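Local coordinates for protein aromatic amino acid aminotransferase I (Candida albicans WO-1, PDB 6HNU) that probably transfers amino groups from aromatic L-amino acids to 2-oxoglutarate with the help of pyridoxal 5'-phosphate, yielding aromatic oxo-acids and L-glutamate, at residues D95-E98 and L99-L103; I357-R360 and A361-H365; Q376-K380 and E381-F385; T397-A400 and S401-P404. All coordinates share one frame; numbering follows the deposited sequence.

Interaction 1: D95-E98 and L99-L103; sequences DQIE and LARSL
Glu98 and Arg101 form a two-pronged salt bridge over the first turn of helix 99-102, a short helix for which Glu98 is the N-cap residue. Arg101 presents its side rather than its end: NE lies 2.9 Å from Glu98 OE2, in a nearly straight bond (175°), and NH2 lies 3.0 Å from Glu98 OE1. Both nitrogens donate within the guanidinium plane, yet they reach the oxygens from above the carboxylate, the two planes being 49° apart. A bend at chi3 (56°) turns the otherwise extended arginine back toward the start of the helix. Ile97 CG2 then sits over one guanidinium face, 3.7 Å from Arg101 CZ. Outside the turn, NH1 pairs with Glu113 of helix 112-126, which ties the short helix to its successor in the chain. Deeper down, the backbone fixes both partners. Glu98 O accepts two amides, Ser102 N at 2.8 Å and Arg101 N at 2.9 Å, while the buried Ser102 packs against Ala338 of the long helix 334-377. Ser102 OG donates to Ile97 O at 2.8 Å, from well above the carbonyl plane.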
loop_
_atom_site.group_PDB
_atom_site.type_symbol
_atom_site.label_atom_id
_atom_site.label_comp_id
_atom_site.label_asym_id
_atom_site.label_seq_id
_atom_site.Cartn_x
_atom_site.Cartn_y
_atom_site.Cartn_z
ATOM N N ASP B 95 23.918 9.952 -5.917
ATOM C CA ASP B 95 22.499 10.313 -5.645
ATOM C C ASP B 95 21.575 9.104 -5.810
ATOM O O ASP B 95 20.337 9.324 -5.935
ATOM C CB ASP B 95 22.083 11.486 -6.539
ATOM C CG ASP B 95 23.018 12.688 -6.415
ATOM O OD1 ASP B 95 23.194 13.145 -5.303
ATOM O OD2 ASP B 95 23.548 13.148 -7.440
ATOM N N GLN B 96 22.112 7.882 -5.733
ATOM C CA GLN B 96 21.296 6.629 -5.824
ATOM C C GLN B 96 20.833 6.203 -4.429
ATOM O O GLN B 96 21.426 6.631 -3.413
ATOM C CB GLN B 96 22.100 5.505 -6.477
ATOM C CG GLN B 96 22.543 5.827 -7.901
ATOM C CD GLN B 96 21.410 6.373 -8.738
ATOM O OE1 GLN B 96 20.409 5.696 -8.983
ATOM N NE2 GLN B 96 21.548 7.609 -9.177
ATOM N N ILE B 97 19.784 5.388 -4.352
ATOM C CA ILE B 97 19.324 4.835 -3.051
ATOM C C ILE B 97 19.743 3.370 -3.054
ATOM O O ILE B 97 19.000 2.501 -3.566
ATOM C CB ILE B 97 17.831 5.087 -2.773
ATOM C CG1 ILE B 97 17.331 6.409 -3.384
ATOM C CG2 ILE B 97 17.615 5.047 -1.270
ATOM C CD1 ILE B 97 15.838 6.527 -3.567
ATOM N N GLU B 98 20.955 3.135 -2.564
ATOM C CA GLU B 98 21.610 1.805 -2.614
ATOM C C GLU B 98 20.681 0.804 -1.920
ATOM O O GLU B 98 19.973 1.206 -0.956
ATOM C CB GLU B 98 23.011 1.888 -1.990
ATOM C CG GLU B 98 23.018 2.164 -0.494
ATOM C CD GLU B 98 22.927 3.604 -0.052
ATOM O OE1 GLU B 98 22.830 4.499 -0.928
ATOM O OE2 GLU B 98 22.895 3.835 1.184
ATOM N N LEU B 99 20.646 -0.437 -2.413
ATOM C CA LEU B 99 19.609 -1.416 -1.988
ATOM C C LEU B 99 19.748 -1.748 -0.498
ATOM O O LEU B 99 18.740 -2.136 0.097
ATOM C CB LEU B 99 19.698 -2.696 -2.815
ATOM C CG LEU B 99 19.606 -2.529 -4.329
ATOM C CD1 LEU B 99 19.699 -3.898 -4.986
ATOM C CD2 LEU B 99 18.315 -1.805 -4.715
ATOM N N ALA B 100 20.952 -1.662 0.092
ATOM C CA ALA B 100 21.141 -1.903 1.534
ATOM C C ALA B 100 20.233 -0.936 2.329
ATOM O O ALA B 100 19.816 -1.291 3.426
ATOM C CB ALA B 100 22.615 -1.747 1.893
ATOM N N ARG B 101 19.930 0.238 1.772
ATOM C CA ARG B 101 19.060 1.294 2.346
ATOM C C ARG B 101 17.648 1.270 1.703
ATOM O O ARG B 101 16.648 1.252 2.480
ATOM C CB ARG B 101 19.759 2.645 2.210
ATOM C CG ARG B 101 19.021 3.835 2.809
ATOM C CD ARG B 101 19.935 5.041 3.098
ATOM N NE ARG B 101 20.607 5.416 1.860
ATOM C CZ ARG B 101 20.205 6.375 1.027
ATOM N NH1 ARG B 101 19.168 7.142 1.336
ATOM N NH2 ARG B 101 20.857 6.571 -0.114
ATOM N N SER B 102 17.497 1.208 0.363
ATOM C CA SER B 102 16.136 1.238 -0.252
ATOM C C SER B 102 15.339 -0.041 0.080
ATOM O O SER B 102 14.105 0.024 0.063
ATOM C CB SER B 102 16.206 1.515 -1.759
ATOM O OG SER B 102 17.217 0.744 -2.394
ATOM N N LEU B 103 15.987 -1.176 0.348
ATOM C CA LEU B 103 15.320 -2.471 0.695
ATOM C C LEU B 103 15.261 -2.675 2.227
ATOM O O LEU B 103 14.693 -3.692 2.688
ATOM C CB LEU B 103 16.053 -3.632 0.000
ATOM C CG LEU B 103 15.968 -3.651 -1.519
ATOM C CD1 LEU B 103 16.578 -4.937 -2.052
ATOM C CD2 LEU B 103 14.514 -3.512 -1.991
#

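Interaction 2: I357-R360 and A361-H365; sequences IGLR and AEYTH
Thr364 and Arg360 meet one helical turn apart within the long helix 334-377, where a side-chain hydroxyl joins the regular i to i+4 backbone ladder. Arg360 O is gripped twice: by Thr364 N nearly in line with its C=O, and by Thr364 OG1, 2.9 Å away and well above the carbonyl plane. The hydroxyl is used on both sides, since it donates to Arg360 O and accepts from the backbone N of Glu255. Outside the two segments, the carboxylate of Glu255 also pairs with Arg360 NE, which a chain extended from CG to NE carries out to it; one loop residue thus serves both side chains. Next to them the ladder is regular, with Ala361 N, Glu362 N and Tyr363 N each 3.0 Å from Ile357 O, Gly358 O and Leu359 O respectively. Tyr363 N makes the straightest of these bonds (177°). The carbonyl of Leu359 also lies at the edge of the tyrosine ring, near its plane. The two side chains run alongside each other in the same direction, Leu359 CD1 touching Tyr363 CE1 at 3.6 Å. Tyr363 is buried, its side chain about 7 Å from that of Tyr249, a residue that binds pyridoxal 5'-phosphate, and it packs on Leu49 of the second subunit. On another flank a water bridges Gly358 O and Glu362. Glu362 bends at chi2 (-67°) to share this water, which donates to Glu362 OE2 at 2.6 Å and to Gly358 O at 3.2 Å.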
loop_
_atom_site.group_PDB
_atom_site.type_symbol
_atom_site.label_atom_id
_atom_site.label_comp_id
_atom_site.label_asym_id
_atom_site.label_seq_id
_atom_site.Cartn_x
_atom_site.Cartn_y
_atom_site.Cartn_z
ATOM N N ILE B 357 6.931 16.436 -22.458
ATOM C CA ILE B 357 6.631 17.150 -23.729
ATOM C C ILE B 357 6.313 16.120 -24.827
ATOM O O ILE B 357 5.382 16.348 -25.617
ATOM C CB ILE B 357 7.820 18.091 -24.051
ATOM C CG1 ILE B 357 7.778 19.305 -23.122
ATOM C CG2 ILE B 357 7.836 18.493 -25.521
ATOM C CD1 ILE B 357 9.099 19.995 -22.989
ATOM N N GLY B 358 7.013 14.993 -24.837
ATOM C CA GLY B 358 6.749 13.845 -25.718
ATOM C C GLY B 358 5.378 13.251 -25.403
ATOM O O GLY B 358 4.596 12.963 -26.346
ATOM N N LEU B 359 5.049 13.124 -24.119
ATOM C CA LEU B 359 3.726 12.612 -23.681
ATOM C C LEU B 359 2.621 13.552 -24.196
ATOM O O LEU B 359 1.653 13.037 -24.778
ATOM C CB LEU B 359 3.762 12.455 -22.158
ATOM C CG LEU B 359 2.587 11.734 -21.509
ATOM C CD1 LEU B 359 2.468 10.301 -22.006
ATOM C CD2 LEU B 359 2.746 11.733 -19.985
ATOM N N ARG B 360 2.750 14.860 -23.997
ATOM C CA ARG B 360 1.856 15.907 -24.552
ATOM C C ARG B 360 1.659 15.718 -26.066
ATOM O O ARG B 360 0.502 15.670 -26.494
ATOM C CB ARG B 360 2.405 17.288 -24.214
ATOM C CG ARG B 360 1.593 18.438 -24.797
ATOM C CD ARG B 360 2.249 19.753 -24.457
ATOM N NE ARG B 360 1.480 20.937 -24.812
ATOM C CZ ARG B 360 0.606 21.534 -24.012
ATOM N NH1 ARG B 360 0.357 21.047 -22.807
ATOM N NH2 ARG B 360 -0.034 22.600 -24.438
ATOM N N ALA B 361 2.736 15.629 -26.852
ATOM C CA ALA B 361 2.660 15.471 -28.328
ATOM C C ALA B 361 1.852 14.208 -28.677
ATOM O O ALA B 361 0.902 14.299 -29.520
ATOM C CB ALA B 361 4.048 15.426 -28.933
ATOM N N GLU B 362 2.159 13.072 -28.061
ATOM C CA GLU B 362 1.475 11.786 -28.387
ATOM C C GLU B 362 -0.024 11.871 -28.081
ATOM O O GLU B 362 -0.820 11.439 -28.951
ATOM C CB GLU B 362 2.002 10.614 -27.565
ATOM C CG GLU B 362 3.458 10.318 -27.786
ATOM C CD GLU B 362 3.761 9.816 -29.180
ATOM O OE1 GLU B 362 2.880 9.145 -29.767
ATOM O OE2 GLU B 362 4.883 10.078 -29.650
ATOM N N TYR B 363 -0.409 12.327 -26.883
ATOM C CA TYR B 363 -1.843 12.482 -26.493
ATOM C C TYR B 363 -2.539 13.509 -27.389
ATOM O O TYR B 363 -3.692 13.201 -27.793
ATOM C CB TYR B 363 -2.012 12.790 -25.002
ATOM C CG TYR B 363 -2.034 11.516 -24.198
ATOM C CD1 TYR B 363 -0.878 10.822 -23.939
ATOM C CD2 TYR B 363 -3.229 10.949 -23.786
ATOM C CE1 TYR B 363 -0.876 9.631 -23.245
ATOM C CE2 TYR B 363 -3.251 9.754 -23.092
ATOM C CZ TYR B 363 -2.074 9.103 -22.794
ATOM O OH TYR B 363 -2.043 7.910 -22.146
ATOM N N THR B 364 -1.923 14.652 -27.692
ATOM C CA THR B 364 -2.490 15.673 -28.627
ATOM C C THR B 364 -2.928 15.000 -29.929
ATOM O O THR B 364 -4.088 15.221 -30.357
ATOM C CB THR B 364 -1.491 16.803 -28.894
ATOM O OG1 THR B 364 -1.312 17.536 -27.677
ATOM C CG2 THR B 364 -1.964 17.722 -29.995
ATOM N N HIS B 365 -2.090 14.135 -30.478
ATOM C CA HIS B 365 -2.386 13.475 -31.782
ATOM C C HIS B 365 -3.562 12.504 -31.614
ATOM O O HIS B 365 -4.485 12.546 -32.482
ATOM C CB HIS B 365 -1.147 12.820 -32.386
ATOM C CG HIS B 365 -1.460 12.133 -33.675
ATOM N ND1 HIS B 365 -2.011 12.815 -34.744
ATOM C CD2 HIS B 365 -1.343 10.845 -34.053
ATOM C CE1 HIS B 365 -2.234 11.961 -35.725
ATOM N NE2 HIS B 365 -1.839 10.750 -35.325
HETATM O O HOH W 1 6.625 11.398 -28.335
#

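Interaction 3: Q376-K380 and E381-F385; sequences QFVPK and EVSSF
Ser383 carries its hydroxyl between its own backbone N and carbonyl carbon (chi1 84°), a setting that aims OG back at Pro379, while Val378 holds CG1 anti to its backbone N (chi1 -178°), placing that methyl beside the serine OG. The two groups meet at a type I beta turn, Lys380 to Ser383, in the connection by which helix 334-377 gives way to strand 383-384 of the four-stranded antiparallel sheet. Ser383 OG donates to Pro379 O at 2.8 Å, coming from well above the carbonyl plane rather than along a lone pair. Val378 CG1 lies 3.4 Å from Ser383 OG and 3.7 Å from Ser383 CB, covering the polar bond with an apolar branch. One residue further on, a second bond closes the beta turn: Ser383 N points almost straight at Lys380 O, but at 3.5 Å it is weak. Glu381 folds its carboxylate back until OE2 lies 3.7 Å from Pro379 CB. The C-terminal part of the chain packs around this bend, with Val485 of helix 471-489 and Leu491 against Pro379, and Phe489 against Val382. Lys380 runs the other way and forms a salt bridge with Asp375 in the preceding helix. On this path the ammonium passes the rim of Phe385, near the ring plane and not over a face, with Lys380 NZ 4.3 Å from Phe385 CE2.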
loop_
_atom_site.group_PDB
_atom_site.type_symbol
_atom_site.label_atom_id
_atom_site.label_comp_id
_atom_site.label_asym_id
_atom_site.label_seq_id
_atom_site.Cartn_x
_atom_site.Cartn_y
_atom_site.Cartn_z
ATOM N N GLN B 376 -16.907 13.543 -37.870
ATOM C CA GLN B 376 -17.181 12.908 -39.171
ATOM C C GLN B 376 -18.369 11.952 -39.050
ATOM O O GLN B 376 -19.206 11.956 -39.967
ATOM C CB GLN B 376 -15.924 12.154 -39.579
ATOM C CG GLN B 376 -15.922 11.597 -40.985
ATOM C CD GLN B 376 -14.649 10.818 -41.207
ATOM O OE1 GLN B 376 -14.658 9.743 -41.804
ATOM N NE2 GLN B 376 -13.537 11.344 -40.705
ATOM N N PHE B 377 -18.406 11.122 -38.000
ATOM C CA PHE B 377 -19.185 9.863 -37.995
ATOM C C PHE B 377 -20.450 9.967 -37.150
ATOM O O PHE B 377 -21.383 9.187 -37.411
ATOM C CB PHE B 377 -18.310 8.706 -37.529
ATOM C CG PHE B 377 -17.305 8.256 -38.549
ATOM C CD1 PHE B 377 -17.716 7.836 -39.805
ATOM C CD2 PHE B 377 -15.952 8.231 -38.250
ATOM C CE1 PHE B 377 -16.791 7.399 -40.743
ATOM C CE2 PHE B 377 -15.029 7.820 -39.199
ATOM C CZ PHE B 377 -15.450 7.390 -40.439
ATOM N N VAL B 378 -20.510 10.885 -36.196
ATOM C CA VAL B 378 -21.632 10.918 -35.226
ATOM C C VAL B 378 -22.653 11.932 -35.702
ATOM O O VAL B 378 -22.338 13.108 -35.862
ATOM C CB VAL B 378 -21.183 11.210 -33.784
ATOM C CG1 VAL B 378 -22.379 11.178 -32.857
ATOM C CG2 VAL B 378 -20.128 10.226 -33.308
ATOM N N PRO B 379 -23.920 11.504 -35.918
ATOM C CA PRO B 379 -24.966 12.422 -36.346
ATOM C C PRO B 379 -25.215 13.598 -35.407
ATOM O O PRO B 379 -25.549 13.402 -34.258
ATOM C CB PRO B 379 -26.246 11.570 -36.456
ATOM C CG PRO B 379 -25.890 10.211 -35.888
ATOM C CD PRO B 379 -24.376 10.113 -35.847
ATOM N N LYS B 380 -25.170 14.807 -35.972
ATOM C CA LYS B 380 -25.143 16.078 -35.218
ATOM C C LYS B 380 -26.534 16.512 -34.764
ATOM O O LYS B 380 -26.589 17.291 -33.771
ATOM C CB LYS B 380 -24.458 17.130 -36.079
ATOM C CG LYS B 380 -23.044 16.758 -36.502
ATOM C CD LYS B 380 -22.378 17.819 -37.351
ATOM C CE LYS B 380 -20.978 17.424 -37.767
ATOM N NZ LYS B 380 -20.083 17.414 -36.585
ATOM N N GLU B 381 -27.604 16.029 -35.415
ATOM C CA GLU B 381 -29.002 16.421 -35.071
ATOM C C GLU B 381 -29.309 16.005 -33.640
ATOM O O GLU B 381 -30.214 16.605 -33.064
ATOM C CB GLU B 381 -30.106 15.764 -35.913
ATOM C CG GLU B 381 -29.905 15.840 -37.405
ATOM C CD GLU B 381 -28.867 14.869 -37.932
ATOM O OE1 GLU B 381 -29.175 14.118 -38.891
ATOM O OE2 GLU B 381 -27.739 14.876 -37.391
ATOM N N VAL B 382 -28.652 14.962 -33.117
ATOM C CA VAL B 382 -29.003 14.412 -31.768
ATOM C C VAL B 382 -27.767 14.321 -30.852
ATOM O O VAL B 382 -27.891 13.703 -29.761
ATOM C CB VAL B 382 -29.694 13.048 -31.873
ATOM C CG1 VAL B 382 -31.032 13.152 -32.578
ATOM C CG2 VAL B 382 -28.823 12.006 -32.534
ATOM N N SER B 383 -26.629 14.894 -31.260
ATOM C CA SER B 383 -25.337 14.702 -30.553
ATOM C C SER B 383 -24.608 16.033 -30.402
ATOM O O SER B 383 -24.889 16.983 -31.166
ATOM C CB SER B 383 -24.502 13.679 -31.219
ATOM O OG SER B 383 -23.773 14.247 -32.292
ATOM N N SER B 384 -23.738 16.106 -29.389
ATOM C CA SER B 384 -22.722 17.174 -29.229
ATOM C C SER B 384 -21.458 16.582 -28.612
ATOM O O SER B 384 -21.503 15.432 -28.085
ATOM C CB SER B 384 -23.236 18.288 -28.418
ATOM O OG SER B 384 -23.628 17.828 -27.153
ATOM N N PHE B 385 -20.347 17.307 -28.706
ATOM C CA PHE B 385 -19.075 16.836 -28.123
ATOM C C PHE B 385 -18.185 18.057 -27.872
ATOM O O PHE B 385 -18.298 19.037 -28.636
ATOM C CB PHE B 385 -18.482 15.736 -29.003
ATOM C CG PHE B 385 -18.075 16.195 -30.374
ATOM C CD1 PHE B 385 -16.858 16.830 -30.573
ATOM C CD2 PHE B 385 -18.916 16.009 -31.462
ATOM C CE1 PHE B 385 -16.481 17.257 -31.839
ATOM C CE2 PHE B 385 -18.544 16.444 -32.727
ATOM C CZ PHE B 385 -17.327 17.073 -32.911
#

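Interaction 4: T397-A400 and S401-P404; sequences TLDA and SKHP
Asp399 lies across the aliphatic part of Lys402, the two side chains meeting at about a right angle. Asp399 OD2 rests on three methylenes in succession, 3.7 Å from Lys402 CG, 3.7 Å from CD and 3.8 Å from CE of the same lysine. The contact is made by the chain and not by the charges, for Lys402 NZ remains 4.6 Å from Asp399 OD2 and reaches on to give a weak hydrogen bond to Glu381 O. The other carboxylate oxygen faces Ser401. With CG anti to the backbone N (chi1 -179°), Asp399 swings OD1 forward along the chain, where it accepts from both Ser401 OG at 2.6 Å and Ser401 N at 3.0 Å. The hydroxyl arrives on the syn side and the amide on the anti side, yet both come from the same face of the carboxylate. The bond to the amide two residues ahead makes this an Asx turn, and it sits exactly where strand 393-399 ends and a short 3-10 turn begins. Two successive i to i+3 bonds build that turn: Lys402 N to Asp399 O and His403 N to Ala400 O, each donor well above the plane of the carbonyl it meets. Beneath them the methyl of Ala400 packs on Pro413 and Val416 of helix 413-426. His403 leaves the turn toward the C-terminal helix 471-489, its NE2 bonded to Glu488 and its ring edge-to-face with Phe489, while His403 CB stays 3.3 Å from Ala400 O.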
loop_
_atom_site.group_PDB
_atom_site.type_symbol
_atom_site.label_atom_id
_atom_site.label_comp_id
_atom_site.label_asym_id
_atom_site.label_seq_id
_atom_site.Cartn_x
_atom_site.Cartn_y
_atom_site.Cartn_z
ATOM N N THR B 397 -22.230 13.432 -26.108
ATOM C CA THR B 397 -23.525 13.756 -25.460
ATOM C C THR B 397 -24.638 13.506 -26.498
ATOM O O THR B 397 -24.410 13.792 -27.718
ATOM C CB THR B 397 -23.461 15.158 -24.866
ATOM O OG1 THR B 397 -22.533 15.130 -23.782
ATOM C CG2 THR B 397 -24.781 15.690 -24.343
ATOM N N LEU B 398 -25.756 12.905 -26.074
ATOM C CA LEU B 398 -26.924 12.609 -26.958
ATOM C C LEU B 398 -28.180 13.180 -26.303
ATOM O O LEU B 398 -28.266 13.180 -25.083
ATOM C CB LEU B 398 -27.060 11.097 -27.210
ATOM C CG LEU B 398 -25.852 10.344 -27.764
ATOM C CD1 LEU B 398 -26.101 8.842 -27.799
ATOM C CD2 LEU B 398 -25.468 10.820 -29.160
ATOM N N ASP B 399 -29.113 13.710 -27.104
ATOM C CA ASP B 399 -30.414 14.232 -26.620
ATOM C C ASP B 399 -31.359 13.028 -26.602
ATOM O O ASP B 399 -31.796 12.592 -27.698
ATOM C CB ASP B 399 -30.937 15.397 -27.475
ATOM C CG ASP B 399 -32.260 15.934 -26.962
ATOM O OD1 ASP B 399 -32.869 15.268 -26.077
ATOM O OD2 ASP B 399 -32.680 16.999 -27.435
ATOM N N ALA B 400 -31.527 12.385 -25.442
ATOM C CA ALA B 400 -32.287 11.114 -25.389
ATOM C C ALA B 400 -33.740 11.402 -25.790
ATOM O O ALA B 400 -34.401 10.466 -26.289
ATOM C CB ALA B 400 -32.210 10.494 -24.027
ATOM N N SER B 401 -34.194 12.644 -25.583
ATOM C CA SER B 401 -35.586 13.091 -25.853
ATOM C C SER B 401 -35.893 12.997 -27.354
ATOM O O SER B 401 -37.083 13.017 -27.685
ATOM C CB SER B 401 -35.844 14.461 -25.271
ATOM O OG SER B 401 -35.425 15.491 -26.149
ATOM N N LYS B 402 -34.897 12.792 -28.218
ATOM C CA LYS B 402 -35.062 12.677 -29.696
ATOM C C LYS B 402 -35.108 11.223 -30.156
ATOM O O LYS B 402 -35.303 10.982 -31.352
ATOM C CB LYS B 402 -33.939 13.444 -30.395
ATOM C CG LYS B 402 -34.116 14.942 -30.189
ATOM C CD LYS B 402 -33.215 15.847 -30.955
ATOM C CE LYS B 402 -33.831 17.229 -31.013
ATOM N NZ LYS B 402 -33.066 18.117 -31.915
ATOM N N HIS B 403 -34.929 10.271 -29.241
ATOM C CA HIS B 403 -34.947 8.836 -29.577
ATOM C C HIS B 403 -36.385 8.502 -29.950
ATOM O O HIS B 403 -37.300 8.942 -29.266
ATOM C CB HIS B 403 -34.499 7.953 -28.407
ATOM C CG HIS B 403 -34.275 6.547 -28.819
ATOM N ND1 HIS B 403 -35.339 5.696 -29.103
ATOM C CD2 HIS B 403 -33.147 5.850 -29.050
ATOM C CE1 HIS B 403 -34.868 4.514 -29.437
ATOM N NE2 HIS B 403 -33.517 4.582 -29.429
ATOM N N PRO B 404 -36.622 7.790 -31.059
ATOM C CA PRO B 404 -38.003 7.566 -31.509
ATOM C C PRO B 404 -38.852 6.698 -30.563
ATOM O O PRO B 404 -40.066 6.632 -30.770
ATOM C CB PRO B 404 -37.838 6.904 -32.884
ATOM C CG PRO B 404 -36.432 6.371 -32.903
ATOM C CD PRO B 404 -35.623 7.266 -31.990
#

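From the N terminus onward the four contacts follow in series, and none nests within or crosses another; interactions 1, 3 and 4 each close a short local turn or helix start, while interaction 2 is one turn inside a helix. Interaction 1 starts the helix that follows strand 81-86 and stands apart, its centre about 55 Å from that of interaction 3, on the far side of the chain's centre. Interactions 2 and 3 share helix 334-377, the first within its body and the second at its exit, with centres about 26 Å apart. Interactions 3 and 4 touch directly: strands 383-384 and 393-399 are antiparallel neighbours, probably bonded where Val382 O and Ser384 O face Asp399 N and Thr397 N. Interactions 1 and 2 both reach the second subunit.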